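Local structure of putative hemoglobin-like oxygen-binding protein (Pseudoalteromonas haloplanktis, 4UUR) at residues Arg40-Ala51 with Asp107-Thr116. The protein binds heme and, as a group II truncated hemoglobin, probably binds and carries oxygen. Sequence-based numbering, arbitrary orientation.
Sequences RFYDIMATDEYA and DQWMYCMNKT. With HEM (protoporphyrin IX containing Fe), chain C.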
ATOM      1  N   ARG A  40      -7.391   6.188   0.416  1.00 25.26           N
ATOM      2  CA  ARG A  40      -7.771   6.015   1.822  1.00 25.70           C
ATOM      3  C   ARG A  40      -6.531   5.766   2.692  1.00 25.81           C
ATOM      4  O   ARG A  40      -6.423   6.301   3.794  1.00 25.75           O
ATOM      5  CB  ARG A  40      -8.667   4.807   1.944  1.00 28.36           C
ATOM      6  CG  ARG A  40      -9.032   4.391   3.379  1.00 31.79           C
ATOM      7  CD  ARG A  40     -10.137   5.231   3.961  1.00 29.56           C
ATOM      8  NE  ARG A  40     -11.398   4.864   3.338  1.00 29.08           N
ATOM      9  CZ  ARG A  40     -12.572   5.418   3.619  1.00 29.88           C
ATOM     10  NH1 ARG A  40     -12.707   6.403   4.501  1.00 32.54           N
ATOM     11  NH2 ARG A  40     -13.636   4.964   3.019  1.00 30.47           N
ATOM     12  N   PHE A  41      -5.611   4.947   2.187  1.00 24.66           N
ATOM     13  CA  PHE A  41      -4.348   4.636   2.863  1.00 25.98           C
ATOM     14  C   PHE A  41      -3.595   5.912   3.246  1.00 25.84           C
ATOM     15  O   PHE A  41      -3.240   6.095   4.399  1.00 27.40           O
ATOM     16  CB  PHE A  41      -3.461   3.747   1.949  1.00 25.44           C
ATOM     17  CG  PHE A  41      -2.127   3.397   2.545  1.00 27.75           C
ATOM     18  CD1 PHE A  41      -2.033   2.604   3.676  1.00 29.36           C
ATOM     19  CD2 PHE A  41      -0.974   3.896   2.013  1.00 32.03           C
ATOM     20  CE1 PHE A  41      -0.810   2.313   4.237  1.00 29.16           C
ATOM     21  CE2 PHE A  41       0.250   3.580   2.549  1.00 30.98           C
ATOM     22  CZ  PHE A  41       0.333   2.773   3.651  1.00 30.02           C
ATOM     23  N   TYR A  42      -3.371   6.791   2.274  1.00 24.32           N
ATOM     24  CA  TYR A  42      -2.638   8.030   2.512  1.00 24.41           C
ATOM     25  C   TYR A  42      -3.487   9.023   3.291  1.00 25.51           C
ATOM     26  O   TYR A  42      -2.970   9.820   4.071  1.00 26.19           O
ATOM     27  CB  TYR A  42      -2.176   8.605   1.149  1.00 24.77           C
ATOM     28  CG  TYR A  42      -1.025   7.771   0.559  1.00 24.04           C
ATOM     29  CD1 TYR A  42       0.191   7.676   1.232  1.00 22.84           C
ATOM     30  CD2 TYR A  42      -1.173   7.062  -0.603  1.00 25.17           C
ATOM     31  CE1 TYR A  42       1.227   6.870   0.764  1.00 25.71           C
ATOM     32  CE2 TYR A  42      -0.134   6.289  -1.121  1.00 26.94           C
ATOM     33  CZ  TYR A  42       1.080   6.187  -0.423  1.00 28.40           C
ATOM     34  OH  TYR A  42       2.131   5.409  -0.884  1.00 30.64           O
ATOM     35  N   ASP A  43      -4.794   8.983   3.093  1.00 24.14           N
ATOM     36  CA  ASP A  43      -5.672   9.868   3.831  1.00 26.27           C
ATOM     37  C   ASP A  43      -5.555   9.650   5.325  1.00 27.67           C
ATOM     38  O   ASP A  43      -5.512  10.604   6.107  1.00 31.53           O
ATOM     39  CB  ASP A  43      -7.094   9.654   3.361  1.00 29.01           C
ATOM     40  CG  ASP A  43      -7.424  10.489   2.104  1.00 29.35           C
ATOM     41  OD1 ASP A  43      -6.570  11.297   1.654  1.00 26.30           O
ATOM     42  OD2 ASP A  43      -8.551  10.351   1.612  1.00 30.08           O
ATOM     43  N   ILE A  44      -5.457   8.379   5.702  1.00 27.51           N
ATOM     44  CA  ILE A  44      -5.342   7.963   7.084  1.00 28.32           C
ATOM     45  C   ILE A  44      -3.924   8.203   7.590  1.00 29.92           C
ATOM     46  O   ILE A  44      -3.744   8.706   8.712  1.00 30.91           O
ATOM     47  CB  ILE A  44      -5.699   6.483   7.225  1.00 28.03           C
ATOM     48  CG1 ILE A  44      -7.214   6.313   7.069  1.00 26.46           C
ATOM     49  CG2 ILE A  44      -5.183   5.898   8.534  1.00 27.06           C
ATOM     50  CD1 ILE A  44      -7.642   4.885   6.859  1.00 26.14           C
ATOM     51  N   MET A  45      -2.927   7.854   6.764  1.00 28.87           N
ATOM     52  CA  MET A  45      -1.545   8.041   7.136  1.00 29.72           C
ATOM     53  C   MET A  45      -1.265   9.485   7.506  1.00 32.62           C
ATOM     54  O   MET A  45      -0.480   9.745   8.435  1.00 32.46           O
ATOM     55  CB  MET A  45      -0.606   7.673   5.981  1.00 32.31           C
ATOM     56  CG  MET A  45       0.888   7.883   6.285  1.00 31.31           C
ATOM     57  SD  MET A  45       1.960   7.705   4.858  1.00 33.09           S
ATOM     58  CE  MET A  45       1.720   5.982   4.388  1.00 32.95           C
ATOM     59  N   ALA A  46      -1.862  10.403   6.735  1.00 31.62           N
ATOM     60  CA  ALA A  46      -1.585  11.834   6.832  1.00 32.80           C
ATOM     61  C   ALA A  46      -2.203  12.533   8.067  1.00 32.01           C
ATOM     62  O   ALA A  46      -1.919  13.703   8.342  1.00 32.81           O
ATOM     63  CB  ALA A  46      -2.021  12.551   5.550  1.00 29.08           C
ATOM     64  N   THR A  47      -3.026  11.834   8.816  1.00 32.93           N
ATOM     65  CA  THR A  47      -3.671  12.456   9.934  1.00 35.14           C
ATOM     66  C   THR A  47      -3.649  11.673  11.201  1.00 34.60           C
ATOM     67  O   THR A  47      -4.066  12.158  12.205  1.00 34.22           O
ATOM     68  CB  THR A  47      -5.124  12.743   9.584  1.00 37.69           C
ATOM     69  OG1 THR A  47      -5.777  11.529   9.130  1.00 39.93           O
ATOM     70  CG2 THR A  47      -5.163  13.855   8.511  1.00 39.38           C
ATOM     71  N   ASP A  48      -3.221  10.433  11.150  1.00 41.32           N
ATOM     72  CA  ASP A  48      -3.359   9.604  12.310  1.00 44.45           C
ATOM     73  C   ASP A  48      -2.051   9.740  13.054  1.00 42.53           C
ATOM     74  O   ASP A  48      -0.982   9.783  12.427  1.00 40.98           O
ATOM     75  CB  ASP A  48      -3.637   8.169  11.929  1.00 45.68           C
ATOM     76  CG  ASP A  48      -3.674   7.255  13.123  1.00 46.57           C
ATOM     77  OD1 ASP A  48      -2.608   7.028  13.745  1.00 51.21           O
ATOM     78  OD2 ASP A  48      -4.766   6.725  13.411  1.00 47.50           O
ATOM     79  N   GLU A  49      -2.148   9.798  14.381  1.00 43.26           N
ATOM     80  CA  GLU A  49      -1.007  10.187  15.221  1.00 47.87           C
ATOM     81  C   GLU A  49       0.033   9.116  15.180  1.00 38.47           C
ATOM     82  O   GLU A  49       1.171   9.361  14.833  1.00 42.74           O
ATOM     83  CB  GLU A  49      -1.420  10.471  16.676  1.00 57.38           C
ATOM     84  CG  GLU A  49      -0.237  10.935  17.523  1.00 69.96           C
ATOM     85  CD  GLU A  49      -0.424  10.783  19.023  1.00 76.94           C
ATOM     86  OE1 GLU A  49      -1.429  10.165  19.466  1.00 85.69           O
ATOM     87  OE2 GLU A  49       0.467  11.287  19.756  1.00 79.43           O
ATOM     88  N   TYR A  50      -0.352   7.901  15.493  1.00 35.44           N
ATOM     89  CA  TYR A  50       0.621   6.827  15.487  1.00 35.57           C
ATOM     90  C   TYR A  50       1.460   6.687  14.206  1.00 35.08           C
ATOM     91  O   TYR A  50       2.478   6.020  14.244  1.00 32.29           O
ATOM     92  CB  TYR A  50      -0.087   5.534  15.770  1.00 37.14           C
ATOM     93  CG  TYR A  50       0.754   4.281  15.633  1.00 39.26           C
ATOM     94  CD1 TYR A  50       1.843   4.015  16.477  1.00 38.67           C
ATOM     95  CD2 TYR A  50       0.417   3.321  14.677  1.00 37.88           C
ATOM     96  CE1 TYR A  50       2.589   2.826  16.320  1.00 39.63           C
ATOM     97  CE2 TYR A  50       1.143   2.144  14.526  1.00 38.27           C
ATOM     98  CZ  TYR A  50       2.214   1.886  15.343  1.00 36.60           C
ATOM     99  OH  TYR A  50       2.872   0.681  15.129  1.00 38.31           O
ATOM    100  N   ALA A  51       1.005   7.239  13.067  1.00 36.48           N
ATOM    101  CA  ALA A  51       1.741   7.101  11.800  1.00 37.56           C
ATOM    102  C   ALA A  51       2.477   8.384  11.353  1.00 36.88           C
ATOM    103  O   ALA A  51       3.108   8.399  10.259  1.00 32.94           O
ATOM    104  CB  ALA A  51       0.812   6.619  10.681  1.00 37.18           C
ATOM    105  N   ASP A 107       5.051  -1.555  11.211  1.00 34.57           N
ATOM    106  CA  ASP A 107       3.791  -1.684  11.936  1.00 36.26           C
ATOM    107  C   ASP A 107       2.870  -0.497  11.694  1.00 36.09           C
ATOM    108  O   ASP A 107       1.668  -0.683  11.585  1.00 33.24           O
ATOM    109  CB  ASP A 107       4.041  -1.833  13.442  1.00 36.07           C
ATOM    110  CG  ASP A 107       4.694  -3.157  13.806  1.00 36.68           C
ATOM    111  OD1 ASP A 107       4.545  -4.172  13.106  1.00 40.78           O
ATOM    112  OD2 ASP A 107       5.372  -3.171  14.840  1.00 49.59           O
ATOM    113  N   GLN A 108       3.444   0.713  11.661  1.00 34.33           N
ATOM    114  CA  GLN A 108       2.734   1.916  11.233  1.00 33.55           C
ATOM    115  C   GLN A 108       2.118   1.807   9.826  1.00 31.40           C
ATOM    116  O   GLN A 108       0.992   2.282   9.616  1.00 31.35           O
ATOM    117  CB  GLN A 108       3.664   3.111  11.234  1.00 35.15           C
ATOM    118  CG  GLN A 108       3.943   3.632  12.627  1.00 36.90           C
ATOM    119  CD  GLN A 108       5.001   4.707  12.625  1.00 36.39           C
ATOM    120  OE1 GLN A 108       4.865   5.717  11.965  1.00 42.95           O
ATOM    121  NE2 GLN A 108       6.066   4.482  13.350  1.00 37.85           N
ATOM    122  N   TRP A 109       2.878   1.245   8.882  1.00 28.21           N
ATOM    123  CA  TRP A 109       2.408   1.017   7.517  1.00 25.41           C
ATOM    124  C   TRP A 109       1.269   0.014   7.534  1.00 27.71           C
ATOM    125  O   TRP A 109       0.239   0.237   6.871  1.00 27.30           O
ATOM    126  CB  TRP A 109       3.518   0.442   6.655  1.00 25.57           C
ATOM    127  CG  TRP A 109       3.347   0.647   5.206  1.00 26.49           C
ATOM    128  CD1 TRP A 109       3.938   1.618   4.444  1.00 28.66           C
ATOM    129  CD2 TRP A 109       2.526  -0.107   4.320  1.00 26.58           C
ATOM    130  NE1 TRP A 109       3.567   1.488   3.132  1.00 29.01           N
ATOM    131  CE2 TRP A 109       2.700   0.428   3.029  1.00 29.00           C
ATOM    132  CE3 TRP A 109       1.699  -1.210   4.473  1.00 27.69           C
ATOM    133  CZ2 TRP A 109       2.034  -0.086   1.910  1.00 27.35           C
ATOM    134  CZ3 TRP A 109       1.055  -1.727   3.327  1.00 27.43           C
ATOM    135  CH2 TRP A 109       1.217  -1.168   2.104  1.00 26.11           C
ATOM    136  N   MET A 110       1.440  -1.105   8.257  1.00 28.12           N
ATOM    137  CA  MET A 110       0.339  -2.084   8.366  1.00 30.42           C
ATOM    138  C   MET A 110      -0.923  -1.578   9.070  1.00 31.00           C
ATOM    139  O   MET A 110      -2.037  -1.820   8.621  1.00 37.57           O
ATOM    140  CB  MET A 110       0.802  -3.383   8.974  1.00 32.20           C
ATOM    141  CG  MET A 110       1.557  -4.233   7.973  1.00 33.19           C
ATOM    142  SD  MET A 110       0.740  -4.426   6.366  1.00 35.82           S
ATOM    143  CE  MET A 110      -0.675  -5.401   6.895  1.00 38.87           C
ATOM    144  N   TYR A 111      -0.743  -0.845  10.148  1.00 31.46           N
ATOM    145  CA  TYR A 111      -1.840  -0.212  10.862  1.00 31.26           C
ATOM    146  C   TYR A 111      -2.703   0.629   9.915  1.00 32.41           C
ATOM    147  O   TYR A 111      -3.917   0.506   9.911  1.00 33.16           O
ATOM    148  CB  TYR A 111      -1.237   0.618  12.000  1.00 30.59           C
ATOM    149  CG  TYR A 111      -2.164   1.602  12.629  1.00 31.47           C
ATOM    150  CD1 TYR A 111      -2.290   2.869  12.107  1.00 32.84           C
ATOM    151  CD2 TYR A 111      -2.896   1.273  13.776  1.00 32.27           C
ATOM    152  CE1 TYR A 111      -3.143   3.801  12.682  1.00 36.18           C
ATOM    153  CE2 TYR A 111      -3.743   2.200  14.375  1.00 34.49           C
ATOM    154  CZ  TYR A 111      -3.849   3.457  13.831  1.00 36.28           C
ATOM    155  OH  TYR A 111      -4.686   4.380  14.379  1.00 41.68           O
ATOM    156  N   CYS A 112      -2.068   1.472   9.099  1.00 31.33           N
ATOM    157  CA  CYS A 112      -2.778   2.229   8.080  1.00 28.53           C
ATOM    158  C   CYS A 112      -3.460   1.316   7.071  1.00 28.18           C
ATOM    159  O   CYS A 112      -4.607   1.572   6.703  1.00 24.72           O
ATOM    160  CB  CYS A 112      -1.821   3.144   7.324  1.00 27.45           C
ATOM    161  SG  CYS A 112      -1.303   4.553   8.299  1.00 30.99           S
ATOM    162  N   MET A 113      -2.759   0.283   6.582  1.00 28.52           N
ATOM    163  CA  MET A 113      -3.365  -0.567   5.518  1.00 31.07           C
ATOM    164  C   MET A 113      -4.488  -1.521   6.061  1.00 29.85           C
ATOM    165  O   MET A 113      -5.512  -1.762   5.387  1.00 27.07           O
ATOM    166  CB  MET A 113      -2.291  -1.336   4.759  1.00 32.02           C
ATOM    167  CG  MET A 113      -2.830  -2.239   3.677  1.00 31.37           C
ATOM    168  SD  MET A 113      -3.748  -1.278   2.469  1.00 34.62           S
ATOM    169  CE  MET A 113      -2.367  -0.534   1.549  1.00 34.88           C
ATOM    170  N   ASN A 114      -4.306  -2.033   7.280  1.00 30.46           N
ATOM    171  CA  ASN A 114      -5.426  -2.698   8.026  1.00 31.16           C
ATOM    172  C   ASN A 114      -6.693  -1.837   8.125  1.00 28.29           C
ATOM    173  O   ASN A 114      -7.792  -2.248   7.753  1.00 30.23           O
ATOM    174  CB  ASN A 114      -4.967  -3.122   9.430  1.00 29.43           C
ATOM    175  CG  ASN A 114      -3.950  -4.269   9.393  1.00 31.29           C
ATOM    176  OD1 ASN A 114      -3.918  -5.075   8.468  1.00 33.57           O
ATOM    177  ND2 ASN A 114      -3.073  -4.301  10.375  1.00 32.96           N
ATOM    178  N   LYS A 115      -6.544  -0.634   8.627  1.00 27.42           N
ATOM    179  CA  LYS A 115      -7.676   0.277   8.699  1.00 28.64           C
ATOM    180  C   LYS A 115      -8.334   0.536   7.346  1.00 30.06           C
ATOM    181  O   LYS A 115      -9.586   0.637   7.258  1.00 27.62           O
ATOM    182  CB  LYS A 115      -7.232   1.593   9.303  1.00 32.42           C
ATOM    183  CG  LYS A 115      -6.925   1.482  10.791  1.00 32.57           C
ATOM    184  CD  LYS A 115      -6.607   2.843  11.381  1.00 39.04           C
ATOM    185  CE  LYS A 115      -7.721   3.355  12.287  1.00 44.55           C
ATOM    186  NZ  LYS A 115      -7.544   2.740  13.641  1.00 47.92           N
ATOM    187  N   THR A 116      -7.498   0.657   6.302  1.00 26.54           N
ATOM    188  CA  THR A 116      -7.963   0.877   4.955  1.00 25.55           C
ATOM    189  C   THR A 116      -8.774  -0.327   4.446  1.00 25.92           C
ATOM    190  O   THR A 116      -9.844  -0.170   3.854  1.00 26.34           O
ATOM    191  CB  THR A 116      -6.745   1.102   4.010  1.00 25.03           C
ATOM    192  OG1 THR A 116      -6.106   2.340   4.366  1.00 26.03           O
ATOM    193  CG2 THR A 116      -7.146   1.124   2.513  1.00 22.85           C
TER
HETATM  194  CHA HEM C 700       7.467   4.269  -1.993  1.00 26.41           C
HETATM  195  CHB HEM C 700       7.839   3.888   2.847  1.00 23.80           C
HETATM  196  CHC HEM C 700       6.070  -0.621   2.483  1.00 25.84           C
HETATM  197  CHD HEM C 700       4.866   0.254  -2.055  1.00 28.42           C
HETATM  198  C1A HEM C 700       7.746   4.541  -0.666  1.00 26.76           C
HETATM  199  C2A HEM C 700       8.307   5.730  -0.196  1.00 25.64           C
HETATM  200  C3A HEM C 700       8.386   5.626   1.161  1.00 26.37           C
HETATM  201  C4A HEM C 700       7.893   4.359   1.554  1.00 26.53           C
HETATM  202  CMA HEM C 700       8.931   6.681   2.115  1.00 27.86           C
HETATM  203  CAA HEM C 700       8.760   6.929  -1.004  1.00 27.61           C
HETATM  204  CBA HEM C 700       7.651   7.515  -1.877  1.00 35.54           C
HETATM  205  CGA HEM C 700       7.728   9.011  -2.103  1.00 36.29           C
HETATM  206  O1A HEM C 700       7.568   9.882  -1.222  1.00 38.57           O
HETATM  207  O2A HEM C 700       7.910   9.383  -3.273  1.00 47.68           O
HETATM  208  C1B HEM C 700       7.417   2.584   3.156  1.00 25.44           C
HETATM  209  C2B HEM C 700       7.574   1.963   4.432  1.00 26.36           C
HETATM  210  C3B HEM C 700       7.086   0.686   4.328  1.00 27.60           C
HETATM  211  C4B HEM C 700       6.684   0.546   2.931  1.00 26.11           C
HETATM  212  CMB HEM C 700       8.124   2.682   5.652  1.00 28.92           C
HETATM  213  CAB HEM C 700       6.942  -0.511   5.215  1.00 31.21           C
HETATM  214  CBB HEM C 700       7.499  -0.568   6.380  1.00 37.94           C
HETATM  215  C1C HEM C 700       5.483  -0.775   1.234  1.00 27.84           C
HETATM  216  C2C HEM C 700       4.683  -1.847   0.806  1.00 30.31           C
HETATM  217  C3C HEM C 700       4.370  -1.590  -0.506  1.00 31.69           C
HETATM  218  C4C HEM C 700       4.946  -0.341  -0.839  1.00 30.69           C
HETATM  219  CMC HEM C 700       4.323  -3.058   1.657  1.00 33.11           C
HETATM  220  CAC HEM C 700       3.527  -2.344  -1.461  1.00 39.33           C
HETATM  221  CBC HEM C 700       2.781  -3.377  -1.088  1.00 41.60           C
HETATM  222  C1D HEM C 700       5.542   1.395  -2.355  1.00 27.67           C
HETATM  223  C2D HEM C 700       5.581   1.889  -3.729  1.00 28.09           C
HETATM  224  C3D HEM C 700       6.296   2.993  -3.704  1.00 30.93           C
HETATM  225  C4D HEM C 700       6.709   3.169  -2.320  1.00 28.38           C
HETATM  226  CMD HEM C 700       4.972   1.301  -4.972  1.00 30.61           C
HETATM  227  CAD HEM C 700       6.674   3.850  -4.899  1.00 35.44           C
HETATM  228  CBD HEM C 700       8.072   3.374  -5.306  1.00 41.73           C
HETATM  229  CGD HEM C 700       8.628   4.042  -6.569  1.00 51.80           C
HETATM  230  O1D HEM C 700       8.064   5.003  -7.114  1.00 52.81           O
HETATM  231  O2D HEM C 700       9.684   3.651  -7.106  1.00 54.82           O
HETATM  232  NA  HEM C 700       7.456   3.726   0.434  1.00 26.29           N
HETATM  233  NB  HEM C 700       6.888   1.701   2.334  1.00 26.02           N
HETATM  234  NC  HEM C 700       5.594   0.120   0.243  1.00 26.31           N
HETATM  235  ND  HEM C 700       6.176   2.205  -1.537  1.00 27.03           N
HETATM  236 FE   HEM C 700       6.524   1.961   0.295  1.00 28.06          FE
HETATM  237  O   HOH W   1       4.636   2.992   0.719  1.00 23.31           O
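Helix 40-45 crosses helix 107-116 at 124°, the axes 8.8 Å apart at closest approach, and the chain then turns back so that Ala51 meets Gln108 while Phe41 lies beside Thr116. Phe41 is the knob, set among Trp109, Cys112, Met113 and Thr116 in apolar surroundings. With CG anti to the backbone N, its ring reaches between the helices, and the edge at CZ comes 3.4 Å from Trp109 CE2, edge-to-face with the planes at 50°. Met113 lays its CE methyl over one Phe41 face, a CH-pi contact made possible by its bent, flexible chain. Small Cys112 allows close approach: its CB is 3.4 Å from Phe41 CE1, and its SG nestles against Met45 and Ala51. Buried Thr116 turns its hydroxyl back onto its own helix, OG1 donating to Cys112 O (2.9 Å).

In the 2-on-2 truncated-globin fold these are helices B (31-45) and G (103-120). Trp109, matching the helix G tryptophan of group II, lines the distal heme pocket, with Phe41 backing it. Its flat indole slips between Phe41 and the porphyrin, and NE1 donates in the ring plane to the iron-bound water. A leucine here, lacking an N-H, would probably leave that water less firmly placed and a gap between Phe41 and the heme.

Toward the surface, Tyr111 offers a face to Tyr50's CD2 edge, planes at 77°, and a hydroxyl long enough to reach Asp48: OH donates to OD2 (2.5 Å) on the syn side, somewhat above the carboxylate plane. Gln108's aliphatic CG packs over the Tyr50 ring, while its amide bonds Leu54 N and Asp104.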